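Local coordinates for protein 6-carboxyhexanoate--CoA ligase (Aquifex aeolicus, PDB 5TVA) that is a CoA ligase of the BioW family that binds adenosine monophosphate and coenzyme A, at residues Lys169-Gly174 with Tyr191-Glu196. Sequence-based numbering, arbitrary orientation.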
ATOM      1  N   LYS A 169      -6.714   0.377   5.152  1.00 36.42           N
ATOM      2  CA  LYS A 169      -6.390   1.440   6.093  1.00 39.84           C
ATOM      3  C   LYS A 169      -6.401   2.798   5.406  1.00 37.64           C
ATOM      4  O   LYS A 169      -6.962   3.756   5.944  1.00 36.89           O
ATOM      5  CB  LYS A 169      -5.038   1.195   6.764  1.00 36.33           C
ATOM      6  CG  LYS A 169      -4.993   1.742   8.211  1.00 33.21           C
ATOM      7  CD  LYS A 169      -3.839   2.709   8.455  1.00 31.92           C
ATOM      8  CE  LYS A 169      -3.813   3.135   9.913  1.00 33.69           C
ATOM      9  NZ  LYS A 169      -2.642   3.996  10.242  1.00 33.04           N
ATOM     10  N   ASN A 170      -5.779   2.898   4.224  1.00 34.51           N
ATOM     11  CA  ASN A 170      -5.779   4.154   3.480  1.00 37.68           C
ATOM     12  C   ASN A 170      -7.200   4.671   3.292  1.00 39.18           C
ATOM     13  O   ASN A 170      -7.513   5.808   3.658  1.00 36.42           O
ATOM     14  CB  ASN A 170      -5.092   3.978   2.123  1.00 36.18           C
ATOM     15  CG  ASN A 170      -3.605   3.707   2.254  1.00 37.73           C
ATOM     16  OD1 ASN A 170      -3.025   3.902   3.317  1.00 35.31           O
ATOM     17  ND2 ASN A 170      -2.982   3.246   1.170  1.00 37.24           N
ATOM     18  N   LEU A 171      -8.088   3.822   2.769  1.00 37.66           N
ATOM     19  CA  LEU A 171      -9.477   4.226   2.561  1.00 41.71           C
ATOM     20  C   LEU A 171     -10.174   4.547   3.878  1.00 40.14           C
ATOM     21  O   LEU A 171     -10.982   5.478   3.942  1.00 43.11           O
ATOM     22  CB  LEU A 171     -10.244   3.139   1.809  1.00 39.30           C
ATOM     23  CG  LEU A 171      -9.659   2.768   0.444  1.00 42.07           C
ATOM     24  CD1 LEU A 171     -10.489   1.654  -0.216  1.00 38.29           C
ATOM     25  CD2 LEU A 171      -9.554   4.009  -0.446  1.00 42.42           C
ATOM     26  N   PHE A 172      -9.881   3.792   4.939  1.00 34.21           N
ATOM     27  CA  PHE A 172     -10.474   4.118   6.229  1.00 36.13           C
ATOM     28  C   PHE A 172      -9.987   5.475   6.737  1.00 40.64           C
ATOM     29  O   PHE A 172     -10.749   6.209   7.381  1.00 38.49           O
ATOM     30  CB  PHE A 172     -10.166   3.015   7.239  1.00 35.81           C
ATOM     31  CG  PHE A 172     -10.526   3.369   8.647  1.00 39.02           C
ATOM     32  CD1 PHE A 172     -11.827   3.206   9.102  1.00 36.50           C
ATOM     33  CD2 PHE A 172      -9.562   3.878   9.527  1.00 40.85           C
ATOM     34  CE1 PHE A 172     -12.163   3.549  10.419  1.00 42.67           C
ATOM     35  CE2 PHE A 172      -9.895   4.231  10.844  1.00 38.34           C
ATOM     36  CZ  PHE A 172     -11.192   4.059  11.292  1.00 34.31           C
ATOM     37  N   CYS A 173      -8.732   5.821   6.448  1.00 37.84           N
ATOM     38  CA  CYS A 173      -8.134   7.066   6.892  1.00 36.14           C
ATOM     39  C   CYS A 173      -8.565   8.273   6.068  1.00 41.26           C
ATOM     40  O   CYS A 173      -8.239   9.406   6.444  1.00 40.22           O
ATOM     41  CB  CYS A 173      -6.613   6.927   6.864  1.00 35.88           C
ATOM     42  SG  CYS A 173      -5.985   6.080   8.305  1.00 38.20           S
ATOM     43  N   GLY A 174      -9.296   8.071   4.968  1.00 41.44           N
ATOM     44  CA  GLY A 174      -9.805   9.178   4.183  1.00 40.45           C
ATOM     45  C   GLY A 174      -9.166   9.359   2.830  1.00 39.64           C
ATOM     46  O   GLY A 174      -9.496  10.324   2.135  1.00 41.68           O
ATOM     47  N   TYR A 191      -2.801  -2.341  -8.682  1.00 40.90           N
ATOM     48  CA  TYR A 191      -4.217  -2.255  -8.373  1.00 41.16           C
ATOM     49  C   TYR A 191      -4.679  -0.805  -8.362  1.00 45.62           C
ATOM     50  O   TYR A 191      -3.901   0.144  -8.493  1.00 43.85           O
ATOM     51  CB  TYR A 191      -4.553  -2.937  -7.047  1.00 40.70           C
ATOM     52  CG  TYR A 191      -3.953  -2.308  -5.806  1.00 43.09           C
ATOM     53  CD1 TYR A 191      -4.488  -1.138  -5.252  1.00 45.46           C
ATOM     54  CD2 TYR A 191      -2.875  -2.901  -5.166  1.00 41.43           C
ATOM     55  CE1 TYR A 191      -3.943  -0.578  -4.098  1.00 43.90           C
ATOM     56  CE2 TYR A 191      -2.329  -2.364  -4.019  1.00 44.90           C
ATOM     57  CZ  TYR A 191      -2.864  -1.196  -3.481  1.00 47.86           C
ATOM     58  OH  TYR A 191      -2.309  -0.676  -2.333  1.00 39.35           O
ATOM     59  N   VAL A 192      -5.976  -0.660  -8.181  1.00 44.23           N
ATOM     60  CA  VAL A 192      -6.613   0.628  -8.027  1.00 44.31           C
ATOM     61  C   VAL A 192      -7.729   0.376  -7.035  1.00 47.04           C
ATOM     62  O   VAL A 192      -8.349  -0.691  -7.071  1.00 42.07           O
ATOM     63  CB  VAL A 192      -7.103   1.144  -9.397  1.00 48.59           C
ATOM     64  CG1 VAL A 192      -8.556   0.727  -9.709  1.00 45.98           C
ATOM     65  CG2 VAL A 192      -6.789   2.573  -9.584  1.00 45.36           C
ATOM     66  N   SER A 193      -7.930   1.282  -6.076  1.00 42.14           N
ATOM     67  CA  SER A 193      -8.932   0.973  -5.067  1.00 41.90           C
ATOM     68  C   SER A 193      -9.684   2.224  -4.655  1.00 41.49           C
ATOM     69  O   SER A 193      -9.227   3.353  -4.859  1.00 41.80           O
ATOM     70  CB  SER A 193      -8.320   0.307  -3.832  1.00 38.44           C
ATOM     71  OG  SER A 193      -7.547   1.228  -3.099  1.00 43.01           O
ATOM     72  N   GLY A 194     -10.849   1.987  -4.059  1.00 37.29           N
ATOM     73  CA  GLY A 194     -11.721   3.054  -3.595  1.00 42.01           C
ATOM     74  C   GLY A 194     -12.933   2.410  -2.969  1.00 47.35           C
ATOM     75  O   GLY A 194     -13.143   1.195  -3.080  1.00 45.36           O
ATOM     76  N   LYS A 195     -13.728   3.234  -2.283  1.00 43.96           N
ATOM     77  CA  LYS A 195     -14.858   2.659  -1.559  1.00 47.20           C
ATOM     78  C   LYS A 195     -15.947   2.178  -2.512  1.00 49.38           C
ATOM     79  O   LYS A 195     -16.667   1.223  -2.190  1.00 52.41           O
ATOM     80  CB  LYS A 195     -15.417   3.661  -0.541  1.00 49.70           C
ATOM     81  CG  LYS A 195     -14.643   3.690   0.760  1.00 50.17           C
ATOM     82  CD  LYS A 195     -15.247   4.619   1.798  1.00 51.53           C
ATOM     83  CE  LYS A 195     -14.339   4.691   3.017  1.00 53.28           C
ATOM     84  NZ  LYS A 195     -14.900   5.508   4.135  1.00 58.79           N
ATOM     85  N   GLU A 196     -16.063   2.791  -3.696  1.00 49.52           N
ATOM     86  CA  GLU A 196     -17.078   2.384  -4.667  1.00 51.68           C
ATOM     87  C   GLU A 196     -16.576   1.318  -5.627  1.00 48.64           C
ATOM     88  O   GLU A 196     -17.325   0.400  -5.971  1.00 52.92           O
ATOM     89  CB  GLU A 196     -17.578   3.590  -5.479  1.00 48.63           C
ATOM     90  CG  GLU A 196     -17.747   4.887  -4.695  1.00 59.00           C
ATOM     91  CD  GLU A 196     -18.763   4.806  -3.567  1.00 63.07           C
ATOM     92  OE1 GLU A 196     -19.139   3.691  -3.137  1.00 69.12           O
ATOM     93  OE2 GLU A 196     -19.187   5.879  -3.098  1.00 76.49           O
TER
HETATM   94  O   HOH W   1     -13.348   6.833   6.033  1.00 52.77           O
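L171, on the last turn of its helix, presses its forked end onto main-chain atoms of G194, and this packing shows how a single leucine can seat a helix end on the end of a strand: the two CA atoms are 6.7 Å apart. Both methyls take part. L171 CD1 lies 3.8 Å from G194 C, while L171 CD2 sits 3.9 Å from G194 CA. The leucine reaches the strand with CG anti to its own carbonyl carbon (chi1 -58°). L171 CD1 also touches the hydroxyl of S193, with OG at 4.1 Å; that buried hydroxyl has no hydrogen-bonding partner in the model, and across this contact it faces only the L171 CD1 methyl.

The polar part lies at the exposed margin. K195, extended beyond CG, reaches over the flank of the last turn, more across the helix axis than along it, bringing CE to 3.6 Å from L171 O. Its ammonium meets the helix through water: K195 NZ donates to the water oxygen at 2.8 Å, and the water in turn donates to F172 O at 3.0 Å. The helix closes there in a Schellman motif, with G174 at positive phi, and a lysine beside these C-terminal carbonyls would probably be favoured by the helix dipole.

The contact thus joins the C-terminal end of helix 158-173 to the end of strand 190-194, which lies between strands 198-203 and 177-181 in the mixed sheet. Neighbouring N170 bonds to T136, a residue of the adenosine monophosphate pocket, and to E178 on strand 177-181, whereas the disulfide C173–C230 ties the helix to helix 224-233.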